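Local coordinates for protein CaaX farnesyltransferase beta subunit Ram1 (PDB 4LNB) that probably forms the peptide-binding half of a zinc-dependent farnesyltransferase that transfers farnesyl from farnesyl diphosphate to a cysteine near the C-terminus of target proteins, at residues G188-G193 with K225-W230; G247-R252 with P289-R294. All coordinates share one frame; numbering follows the deposited sequence.

Contact 1: G188-G193 with K225-W230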
ATOM      1  N   GLY B 188      11.996  15.892 -18.389  1.00 16.22           N
ATOM      2  CA  GLY B 188      10.920  14.919 -18.314  1.00 14.63           C
ATOM      3  C   GLY B 188      10.387  14.651 -16.919  1.00 13.35           C
ATOM      4  O   GLY B 188      11.133  14.653 -15.937  1.00 14.51           O
ATOM      5  N   GLY B 189       9.082  14.410 -16.841  1.00 12.58           N
ATOM      6  CA  GLY B 189       8.440  14.070 -15.588  1.00 15.43           C
ATOM      7  C   GLY B 189       8.007  15.281 -14.788  1.00 14.81           C
ATOM      8  O   GLY B 189       8.326  16.422 -15.128  1.00 18.43           O
ATOM      9  N   ILE B 190       7.278  15.018 -13.711  1.00 12.19           N
ATOM     10  CA  ILE B 190       6.783  16.057 -12.824  1.00 12.64           C
ATOM     11  C   ILE B 190       7.288  15.783 -11.414  1.00 11.69           C
ATOM     12  O   ILE B 190       7.279  14.641 -10.957  1.00 12.57           O
ATOM     13  CB  ILE B 190       5.240  16.099 -12.833  1.00 19.14           C
ATOM     14  CG1 ILE B 190       4.732  16.479 -14.226  1.00 26.67           C
ATOM     15  CG2 ILE B 190       4.712  17.079 -11.795  1.00 19.66           C
ATOM     16  CD1 ILE B 190       3.740  15.497 -14.797  1.00 34.47           C
ATOM     17  N   GLY B 191       7.756  16.827 -10.739  1.00 14.73           N
ATOM     18  CA  GLY B 191       8.187  16.707  -9.358  1.00 13.44           C
ATOM     19  C   GLY B 191       7.200  17.382  -8.425  1.00 15.72           C
ATOM     20  O   GLY B 191       6.116  17.783  -8.853  1.00 12.48           O
ATOM     21  N   GLY B 192       7.572  17.517  -7.155  1.00 14.68           N
ATOM     22  CA  GLY B 192       6.701  18.128  -6.163  1.00 15.59           C
ATOM     23  C   GLY B 192       6.454  19.614  -6.374  1.00 19.51           C
ATOM     24  O   GLY B 192       5.514  20.183  -5.815  1.00 19.60           O
ATOM     25  N   GLY B 193       7.302  20.249  -7.177  1.00 18.75           N
ATOM     26  CA  GLY B 193       7.192  21.675  -7.434  1.00 19.94           C
ATOM     27  C   GLY B 193       8.430  22.209  -8.125  1.00 20.01           C
ATOM     28  O   GLY B 193       9.336  21.443  -8.457  1.00 21.95           O
ATOM     29  N   LYS B 225       7.230  12.837 -24.799  1.00 15.11           N
ATOM     30  CA  LYS B 225       8.482  12.210 -25.192  1.00 19.98           C
ATOM     31  C   LYS B 225       9.501  12.287 -24.065  1.00 20.17           C
ATOM     32  O   LYS B 225      10.210  11.321 -23.790  1.00 14.58           O
ATOM     33  CB  LYS B 225       9.044  12.847 -26.460  1.00 21.43           C
ATOM     34  CG  LYS B 225      10.265  12.128 -26.992  1.00 24.74           C
ATOM     35  CD  LYS B 225      10.473  12.426 -28.458  1.00 30.92           C
ATOM     36  CE  LYS B 225      11.471  11.467 -29.060  1.00 28.11           C
ATOM     37  NZ  LYS B 225      11.587  11.651 -30.528  1.00 24.67           N
ATOM     38  N   ALA B 226       9.563  13.439 -23.406  1.00 17.17           N
ATOM     39  CA  ALA B 226      10.461  13.607 -22.271  1.00 17.86           C
ATOM     40  C   ALA B 226      10.040  12.721 -21.096  1.00 16.22           C
ATOM     41  O   ALA B 226      10.889  12.189 -20.383  1.00 14.97           O
ATOM     42  CB  ALA B 226      10.530  15.069 -21.856  1.00 19.50           C
ATOM     43  N   MET B 227       8.733  12.562 -20.905  1.00 14.41           N
ATOM     44  CA  MET B 227       8.209  11.685 -19.859  1.00 13.17           C
ATOM     45  C   MET B 227       8.622  10.240 -20.120  1.00 12.64           C
ATOM     46  O   MET B 227       9.002   9.518 -19.200  1.00 12.18           O
ATOM     47  CB  MET B 227       6.682  11.786 -19.783  1.00 12.69           C
ATOM     48  CG  MET B 227       6.035  10.833 -18.776  1.00 12.40           C
ATOM     49  SD  MET B 227       6.200  11.379 -17.062  1.00 15.94           S
ATOM     50  CE  MET B 227       5.061  12.766 -17.050  1.00 16.21           C
ATOM     51  N   TRP B 228       8.545   9.836 -21.384  1.00 13.05           N
ATOM     52  CA  TRP B 228       8.947   8.501 -21.826  1.00 13.02           C
ATOM     53  C   TRP B 228      10.439   8.256 -21.592  1.00 13.06           C
ATOM     54  O   TRP B 228      10.837   7.204 -21.086  1.00 12.81           O
ATOM     55  CB  TRP B 228       8.604   8.351 -23.309  1.00 13.60           C
ATOM     56  CG  TRP B 228       9.029   7.075 -23.973  1.00 16.95           C
ATOM     57  CD1 TRP B 228       8.577   5.813 -23.704  1.00 13.42           C
ATOM     58  CD2 TRP B 228       9.945   6.948 -25.067  1.00 14.35           C
ATOM     59  NE1 TRP B 228       9.177   4.905 -24.552  1.00 13.79           N
ATOM     60  CE2 TRP B 228      10.021   5.578 -25.395  1.00 14.35           C
ATOM     61  CE3 TRP B 228      10.723   7.859 -25.792  1.00 14.92           C
ATOM     62  CZ2 TRP B 228      10.836   5.101 -26.421  1.00 15.72           C
ATOM     63  CZ3 TRP B 228      11.531   7.383 -26.811  1.00 17.72           C
ATOM     64  CH2 TRP B 228      11.582   6.016 -27.115  1.00 17.50           C
ATOM     65  N   LYS B 229      11.266   9.232 -21.955  1.00 13.49           N
ATOM     66  CA  LYS B 229      12.705   9.108 -21.738  1.00 13.60           C
ATOM     67  C   LYS B 229      13.062   9.051 -20.254  1.00 15.44           C
ATOM     68  O   LYS B 229      13.921   8.274 -19.841  1.00 13.53           O
ATOM     69  CB  LYS B 229      13.456  10.247 -22.429  1.00 14.56           C
ATOM     70  CG  LYS B 229      13.509  10.096 -23.940  1.00 17.03           C
ATOM     71  CD  LYS B 229      14.340  11.191 -24.575  1.00 26.27           C
ATOM     72  CE  LYS B 229      14.509  10.953 -26.065  1.00 34.48           C
ATOM     73  NZ  LYS B 229      15.366  11.997 -26.689  1.00 37.79           N
ATOM     74  N   TRP B 230      12.398   9.874 -19.453  1.00 14.37           N
ATOM     75  CA  TRP B 230      12.659   9.894 -18.022  1.00 14.12           C
ATOM     76  C   TRP B 230      12.224   8.591 -17.355  1.00 14.16           C
ATOM     77  O   TRP B 230      12.965   8.018 -16.561  1.00 12.67           O
ATOM     78  CB  TRP B 230      11.971  11.087 -17.357  1.00 12.80           C
ATOM     79  CG  TRP B 230      11.942  10.974 -15.869  1.00 13.38           C
ATOM     80  CD1 TRP B 230      13.010  11.032 -15.019  1.00 12.90           C
ATOM     81  CD2 TRP B 230      10.784  10.781 -15.050  1.00 11.67           C
ATOM     82  NE1 TRP B 230      12.586  10.878 -13.721  1.00 11.88           N
ATOM     83  CE2 TRP B 230      11.223  10.727 -13.713  1.00 11.26           C
ATOM     84  CE3 TRP B 230       9.417  10.650 -15.319  1.00 11.42           C
ATOM     85  CZ2 TRP B 230      10.346  10.547 -12.645  1.00 11.23           C
ATOM     86  CZ3 TRP B 230       8.547  10.470 -14.259  1.00 13.29           C
ATOM     87  CH2 TRP B 230       9.015  10.422 -12.937  1.00 12.68           C
TER
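Gly188 lies against the helix backbone at Ala226, and Gly189 CA rests against both Met227 and Trp230. The CA of Gly188 is 3.4 Å from Ala226 O, and its C-H points at that oxygen with an angle of 148° at the hydrogen. The same carbonyl accepts the helical bond from Trp230 N. Ala226 CB also meets the Gly188 CA, at 3.6 Å. Gly188 CA and Ala226 CA are 4.2 Å apart. Both glycines thus lie directly against the helix and its side chains. Both have positive phi angles, as glycine readily does.

The Trp230 ring runs alongside the loop. CG is anti to the backbone N (chi1 167°), which carries the indole out from the helix along the two glycines. Gly188 O sits over one face, 3.8 Å from Trp230 CG and offset toward the rim. Gly189 CA packs obliquely on the six-membered ring, 3.6 Å from Trp230 CE3.

Met227 closes on the loop with a chain bent at chi2 and chi3. Met227 SD lies 3.8 Å from Gly189 CA. Met227 CE meets Ile190 CD1 at 3.8 Å. No hydrogen bond crosses between the segments.

The region just before and within helix 200-213 holds the loop's polar groups: Ser198 OG bonds Gly188 O, while Ser203 and Ser202 bond Ile190 N and O. Val200 and Ser203 touch Trp230, and Ala206 touches Ile190. Gly192 N bonds Tyr88 OH of the Ram2 alpha subunit. The contact is close glycine-to-helix packing, joining the loop between helices 173-181 and 200-213 to helix 224-234 within the alpha-alpha toroid of prenyltransferase beta subunits.

Contact 2: G247-R252 with P289-R294; sequences GEEDVR and PEYLSR. With ED5 (tert-butyl 4-({(2-{(4-cyanophenyl)[(1-methyl-1H-imidazol-5-yl)methyl]amino}ethyl)[(2-methylphenyl)sulfonyl]amino}methyl)piperidine-1-carboxylate), chain H; FPP (farnesyl diphosphate), chain F.
Tyr291 puts its OH against the backbone of Asp250 and Val251, and its ring against Glu249 and Val251. It reaches from helix 288-293 to the start of helix 251-263. Its CG is anti to the backbone N (chi1 164°), which sends the phenol toward the turn.

The apolar contacts centre on Val251. In the conformer given, Val251 CG1 lies 4.0 Å from both Tyr291 CE2 and Leu292 CD2. Val251 has a second conformer, so these contacts are less certain. Tyr314 of helix 312-322 also touches Val251.

Polar contact across the segments goes through water. The water donates to Glu249 O at 2.9 Å and is 2.6 Å from Tyr291 OH, at the ring edge. Glu249 reaches the ring from the opposite direction with an extended chain, and its carboxylate is turned 18° from the ring plane. Glu249 OE2 is 3.7 Å from Tyr291 CE1.

The charged contacts lie within 247-252. Arg252 grips Asp250 side-on: NE meets OD1, and NH2 meets OD2 at its syn lone pair, at 3.0 Å. The Arg252 NH2 also bonds Glu248 OE2, at 2.7 Å and on the anti side. These carboxylates lie at the guanidinium edge and fix its rotation. Asp250 also caps the helix, through OD1 to Gly253 N.

Ligands meet the same arginine. The nitrile nitrogen NAF of the bound ED5 stands over the centre of one guanidinium face, 3.5 Å from Arg252 CZ. The Arg252 CG packs on FPP C14 at 3.7 Å. An N-capped helix start whose arginine faces the lipid end of farnesyl diphosphate fits the central cavity of a farnesyltransferase alpha-alpha toroid.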
ATOM      1  N   GLY B 247      16.394   7.201  -6.252  1.00 13.09           N
ATOM      2  CA  GLY B 247      15.405   6.950  -5.220  1.00 12.83           C
ATOM      3  C   GLY B 247      15.131   5.477  -4.978  1.00 12.91           C
ATOM      4  O   GLY B 247      15.747   4.603  -5.593  1.00 12.16           O
ATOM      5  N   GLU B 248      14.195   5.198  -4.076  1.00 10.04           N
ATOM      6  CA  GLU B 248      13.893   3.825  -3.694  1.00 14.58           C
ATOM      7  C   GLU B 248      13.184   3.052  -4.804  1.00 13.56           C
ATOM      8  O   GLU B 248      12.461   3.628  -5.615  1.00 12.74           O
ATOM      9  CB  GLU B 248      13.044   3.799  -2.421  1.00 18.67           C
ATOM     10  CG  GLU B 248      11.710   4.530  -2.532  1.00 23.78           C
ATOM     11  CD  GLU B 248      11.801   6.011  -2.173  1.00 28.67           C
ATOM     12  OE1 GLU B 248      12.858   6.633  -2.408  1.00 24.91           O
ATOM     13  OE2 GLU B 248      10.802   6.557  -1.653  1.00 34.12           O
ATOM     14  N   GLU B 249      13.405   1.742  -4.835  1.00 10.85           N
ATOM     15  CA  GLU B 249      12.656   0.867  -5.725  1.00 13.48           C
ATOM     16  C   GLU B 249      11.609   0.095  -4.933  1.00 15.43           C
ATOM     17  O   GLU B 249      11.944  -0.729  -4.082  1.00 12.99           O
ATOM     18  CB  GLU B 249      13.577  -0.116  -6.453  1.00 11.90           C
ATOM     19  CG  GLU B 249      12.796  -1.114  -7.296  1.00 13.66           C
ATOM     20  CD  GLU B 249      13.662  -2.039  -8.121  1.00 20.46           C
ATOM     21  OE1 GLU B 249      14.893  -2.090  -7.913  1.00 20.21           O
ATOM     22  OE2 GLU B 249      13.094  -2.727  -8.989  1.00 21.89           O
ATOM     23  N   ASP B 250      10.338   0.370  -5.200  1.00 12.78           N
ATOM     24  CA  ASP B 250       9.265  -0.395  -4.574  1.00 11.39           C
ATOM     25  C   ASP B 250       8.076  -0.540  -5.520  1.00 13.14           C
ATOM     26  O   ASP B 250       8.065   0.065  -6.593  1.00 13.55           O
ATOM     27  CB  ASP B 250       8.865   0.188  -3.208  1.00 13.08           C
ATOM     28  CG  ASP B 250       8.423   1.640  -3.280  1.00 19.19           C
ATOM     29  OD1 ASP B 250       7.746   2.029  -4.254  1.00 20.31           O
ATOM     30  OD2 ASP B 250       8.748   2.398  -2.339  1.00 19.96           O
ATOM     31  N   VAL B 251       7.089  -1.345  -5.128  1.00 11.84           N
ATOM     32  CA  VAL B 251       5.978  -1.635  -6.031  0.66 11.43           C
ATOM     33  C   VAL B 251       5.114  -0.404  -6.290  1.00 13.82           C
ATOM     34  O   VAL B 251       4.469  -0.310  -7.334  1.00 13.19           O
ATOM     35  CB  VAL B 251       5.108  -2.828  -5.565  0.66 12.05           C
ATOM     36  CG1 VAL B 251       5.962  -4.079  -5.405  0.66  9.25           C
ATOM     37  CG2 VAL B 251       4.390  -2.500  -4.281  0.66 12.41           C
ATOM     38  N   ARG B 252       5.124   0.545  -5.359  1.00 14.77           N
ATOM     39  CA  ARG B 252       4.452   1.823  -5.559  1.00 17.69           C
ATOM     40  C   ARG B 252       5.035   2.496  -6.798  1.00 14.72           C
ATOM     41  O   ARG B 252       4.307   3.061  -7.616  1.00 13.56           O
ATOM     42  CB  ARG B 252       4.638   2.717  -4.329  1.00 22.97           C
ATOM     43  CG  ARG B 252       4.507   4.201  -4.613  1.00 28.81           C
ATOM     44  CD  ARG B 252       5.003   5.040  -3.445  1.00 29.27           C
ATOM     45  NE  ARG B 252       6.410   4.787  -3.146  1.00 26.71           N
ATOM     46  CZ  ARG B 252       7.246   5.699  -2.661  1.00 25.32           C
ATOM     47  NH1 ARG B 252       6.821   6.933  -2.427  1.00 21.93           N
ATOM     48  NH2 ARG B 252       8.509   5.379  -2.414  1.00 25.46           N
ATOM     49  N   PRO B 289       6.025  -8.395 -14.293  1.00 10.75           N
ATOM     50  CA  PRO B 289       5.184  -9.291 -13.488  1.00 12.85           C
ATOM     51  C   PRO B 289       6.001 -10.300 -12.673  1.00 11.53           C
ATOM     52  O   PRO B 289       5.562 -10.702 -11.594  1.00 11.05           O
ATOM     53  CB  PRO B 289       4.322 -10.002 -14.535  1.00 15.30           C
ATOM     54  CG  PRO B 289       5.109  -9.920 -15.796  1.00 16.60           C
ATOM     55  CD  PRO B 289       5.807  -8.594 -15.739  1.00 11.59           C
ATOM     56  N   GLU B 290       7.170 -10.694 -13.175  1.00 10.81           N
ATOM     57  CA  GLU B 290       8.074 -11.555 -12.414  1.00 13.20           C
ATOM     58  C   GLU B 290       8.542 -10.855 -11.139  1.00 15.12           C
ATOM     59  O   GLU B 290       8.579 -11.458 -10.068  1.00 13.08           O
ATOM     60  CB  GLU B 290       9.279 -11.973 -13.260  1.00 14.98           C
ATOM     61  CG  GLU B 290       8.937 -12.875 -14.439  1.00 19.39           C
ATOM     62  CD  GLU B 290       8.484 -12.102 -15.668  1.00 24.20           C
ATOM     63  OE1 GLU B 290       8.340 -10.864 -15.584  1.00 22.53           O
ATOM     64  OE2 GLU B 290       8.282 -12.735 -16.724  1.00 29.92           O
ATOM     65  N   TYR B 291       8.903  -9.581 -11.266  1.00  9.81           N
ATOM     66  CA  TYR B 291       9.257  -8.761 -10.115  1.00 11.43           C
ATOM     67  C   TYR B 291       8.118  -8.709  -9.094  1.00 10.66           C
ATOM     68  O   TYR B 291       8.334  -8.899  -7.897  1.00  8.90           O
ATOM     69  CB  TYR B 291       9.631  -7.347 -10.577  1.00  9.92           C
ATOM     70  CG  TYR B 291       9.660  -6.312  -9.475  1.00  9.80           C
ATOM     71  CD1 TYR B 291      10.750  -6.205  -8.619  1.00 12.87           C
ATOM     72  CD2 TYR B 291       8.603  -5.428  -9.303  1.00 16.70           C
ATOM     73  CE1 TYR B 291      10.777  -5.250  -7.617  1.00 16.43           C
ATOM     74  CE2 TYR B 291       8.619  -4.480  -8.306  1.00 17.03           C
ATOM     75  CZ  TYR B 291       9.708  -4.391  -7.469  1.00 16.50           C
ATOM     76  OH  TYR B 291       9.720  -3.438  -6.477  1.00 20.64           O
ATOM     77  N   LEU B 292       6.901  -8.461  -9.568  1.00  9.03           N
ATOM     78  CA  LEU B 292       5.753  -8.400  -8.672  1.00 11.15           C
ATOM     79  C   LEU B 292       5.527  -9.740  -7.962  1.00  9.81           C
ATOM     80  O   LEU B 292       5.160  -9.776  -6.789  1.00 10.61           O
ATOM     81  CB  LEU B 292       4.501  -7.951  -9.434  1.00 10.71           C
ATOM     82  CG  LEU B 292       4.614  -6.546 -10.037  1.00 11.36           C
ATOM     83  CD1 LEU B 292       3.405  -6.218 -10.905  1.00 10.83           C
ATOM     84  CD2 LEU B 292       4.796  -5.496  -8.945  1.00 11.91           C
ATOM     85  N   SER B 293       5.769 -10.839  -8.671  1.00 11.46           N
ATOM     86  CA  SER B 293       5.638 -12.167  -8.077  1.00 13.60           C
ATOM     87  C   SER B 293       6.605 -12.346  -6.906  1.00 12.41           C
ATOM     88  O   SER B 293       6.270 -12.966  -5.893  1.00 10.34           O
ATOM     89  CB  SER B 293       5.884 -13.250  -9.128  1.00 14.50           C
ATOM     90  OG  SER B 293       5.898 -14.539  -8.536  1.00 16.75           O
ATOM     91  N   ARG B 294       7.800 -11.780  -7.041  1.00  9.31           N
ATOM     92  CA  ARG B 294       8.817 -11.884  -5.997  1.00  9.27           C
ATOM     93  C   ARG B 294       8.533 -10.976  -4.798  1.00 10.31           C
ATOM     94  O   ARG B 294       9.284 -10.973  -3.818  1.00 10.88           O
ATOM     95  CB  ARG B 294      10.207 -11.583  -6.568  1.00  9.74           C
ATOM     96  CG  ARG B 294      10.636 -12.532  -7.681  1.00 12.71           C
ATOM     97  CD  ARG B 294      12.122 -12.405  -7.998  1.00 15.39           C
ATOM     98  NE  ARG B 294      12.486 -11.050  -8.400  1.00 16.79           N
ATOM     99  CZ  ARG B 294      12.448 -10.604  -9.652  1.00 18.82           C
ATOM    100  NH1 ARG B 294      12.060 -11.404 -10.636  1.00 20.33           N
ATOM    101  NH2 ARG B 294      12.796  -9.353  -9.919  1.00 19.03           N
TER
HETATM  102  OAG ED5 H 603      -2.194  15.737   8.379  1.00 52.33           O
HETATM  103  CBE ED5 H 603      -1.464  15.815   7.414  1.00 51.71           C
HETATM  104  OBD ED5 H 603      -0.709  16.999   7.210  1.00 58.87           O
HETATM  105  CBP ED5 H 603       0.273  17.485   8.138  1.00 61.06           C
HETATM  106  CAC ED5 H 603       1.318  18.212   7.382  1.00 60.85           C
HETATM  107  CAD ED5 H 603      -0.320  18.413   9.134  1.00 62.40           C
HETATM  108  CAE ED5 H 603       0.923  16.306   8.876  1.00 60.50           C
HETATM  109  NBL ED5 H 603      -1.064  14.565   6.727  1.00 44.44           N
HETATM  110  CAX ED5 H 603      -1.516  13.245   7.192  1.00 42.25           C
HETATM  111  CAV ED5 H 603      -2.100  12.415   6.087  1.00 38.40           C
HETATM  112  CAW ED5 H 603      -0.202  14.526   5.550  1.00 40.56           C
HETATM  113  CAU ED5 H 603      -0.756  13.667   4.442  1.00 38.13           C
HETATM  114  CBK ED5 H 603      -1.219  12.331   4.900  1.00 34.79           C
HETATM  115  CBB ED5 H 603      -0.001  11.431   5.209  1.00 32.93           C
HETATM  116  NBN ED5 H 603       1.014  11.258   4.087  1.00 35.36           N
HETATM  117  SBQ ED5 H 603       2.569  11.070   4.693  1.00 47.95           S
HETATM  118  OAI ED5 H 603       3.389  10.284   3.806  1.00 49.22           O
HETATM  119  OAH ED5 H 603       2.514  10.413   5.972  1.00 45.56           O
HETATM  120  CBJ ED5 H 603       3.279  12.690   4.936  1.00 49.31           C
HETATM  121  CAN ED5 H 603       3.610  13.084   6.240  1.00 48.20           C
HETATM  122  CAL ED5 H 603       4.173  14.368   6.485  1.00 48.73           C
HETATM  123  CAK ED5 H 603       4.396  15.242   5.425  1.00 48.36           C
HETATM  124  CAM ED5 H 603       4.066  14.859   4.124  1.00 48.64           C
HETATM  125  CBF ED5 H 603       3.501  13.575   3.872  1.00 48.82           C
HETATM  126  CAA ED5 H 603       3.163  13.207   2.465  1.00 47.63           C
HETATM  127  CAZ ED5 H 603       0.608  10.185   3.079  1.00 29.67           C
HETATM  128  CAY ED5 H 603       0.110   8.802   3.584  1.00 25.84           C
HETATM  129  NBM ED5 H 603       1.060   7.933   4.283  1.00 21.55           N
HETATM  130  CBH ED5 H 603       2.223   7.345   3.537  1.00 21.64           C
HETATM  131  CAQ ED5 H 603       3.301   6.800   4.243  1.00 19.32           C
HETATM  132  CAO ED5 H 603       4.389   6.258   3.536  1.00 21.13           C
HETATM  133  CAR ED5 H 603       2.224   7.350   2.126  1.00 23.82           C
HETATM  134  CAP ED5 H 603       3.304   6.812   1.426  1.00 25.28           C
HETATM  135  CBG ED5 H 603       4.385   6.264   2.128  1.00 27.81           C
HETATM  136  CAJ ED5 H 603       5.534   5.697   1.377  1.00 34.03           C
HETATM  137  NAF ED5 H 603       6.567   5.221   0.704  1.00 39.49           N
HETATM  138  CBA ED5 H 603       0.875   7.625   5.716  1.00 19.26           C
HETATM  139  CBI ED5 H 603      -0.359   6.794   6.048  1.00 14.26           C
HETATM  140  CAS ED5 H 603      -1.610   7.271   6.439  1.00 13.43           C
HETATM  141  NBC ED5 H 603      -2.400   6.210   6.623  1.00 11.06           N
HETATM  142  CAT ED5 H 603      -1.698   5.115   6.352  1.00  9.75           C
HETATM  143  NBO ED5 H 603      -0.449   5.470   6.000  1.00 13.49           N
HETATM  144  CAB ED5 H 603       0.625   4.553   5.638  1.00 13.99           C
HETATM  145  C1  FPP F 601       3.305   1.857   6.760  1.00 14.29           C
HETATM  146  O1  FPP F 601       2.964   2.974   7.518  1.00 12.96           O
HETATM  147  C2  FPP F 601       2.683   1.684   5.528  1.00 19.51           C
HETATM  148  C3  FPP F 601       3.460   1.547   4.237  1.00 21.71           C
HETATM  149  C4  FPP F 601       4.943   1.485   4.516  1.00 24.67           C
HETATM  150  C5  FPP F 601       3.121   2.681   3.257  1.00 28.89           C
HETATM  151  C6  FPP F 601       2.161   2.397   2.125  1.00 28.22           C
HETATM  152  C7  FPP F 601       2.079   3.285   1.042  1.00 20.21           C
HETATM  153  C8  FPP F 601       0.899   4.225   0.894  1.00 21.79           C
HETATM  154  C10 FPP F 601      -0.110   4.048   1.993  1.00 19.70           C
HETATM  155  C9  FPP F 601       0.221   4.043  -0.452  1.00 21.10           C
HETATM  156  C11 FPP F 601       1.108   4.028  -1.687  1.00 21.67           C
HETATM  157  C12 FPP F 601       0.538   3.794  -2.936  1.00 22.61           C
HETATM  158  C13 FPP F 601       0.889   4.689  -4.107  1.00 22.20           C
HETATM  159  C14 FPP F 601       1.468   6.020  -3.715  1.00 23.36           C
HETATM  160  C15 FPP F 601      -0.176   4.759  -5.159  1.00 23.75           C
HETATM  161  PA  FPP F 601       2.293   2.872   8.936  1.00 14.04           P
HETATM  162  O1A FPP F 601       3.078   1.979   9.870  1.00 13.91           O
HETATM  163  O2A FPP F 601       2.235   4.272   9.506  1.00 13.49           O
HETATM  164  O3A FPP F 601       0.806   2.377   8.748  1.00 10.94           O
HETATM  165  PB  FPP F 601       0.223   0.994   9.220  1.00 11.38           P
HETATM  166  O1B FPP F 601       0.965  -0.140   8.558  1.00 12.51           O
HETATM  167  O2B FPP F 601      -1.227   0.963   8.785  1.00 10.07           O
HETATM  168  O3B FPP F 601       0.293   0.880  10.718  1.00 11.82           O
HETATM  169  O   HOH W   1      11.797  -3.495  -4.917  1.00 23.40           O

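Both contacts are largely buried, but the centre of contact 1 lies about 22 Å, and that of contact 2 about 17 Å, from the centre of the chain. Their centres are about 20 Å apart and they do not touch. They follow in series along the chain and share no helix, although helix 224-234 of contact 1 directly precedes helix 251-263 of contact 2. Contact 1 is backbone-to-helix packing with no hydrogen bond or charge across it, away from the ligands. Contact 2 joins through a tyrosine, a valine and a water, beside a salt-bridge network that meets ED5 and farnesyl diphosphate. The Ram2 alpha subunit reaches parts of both.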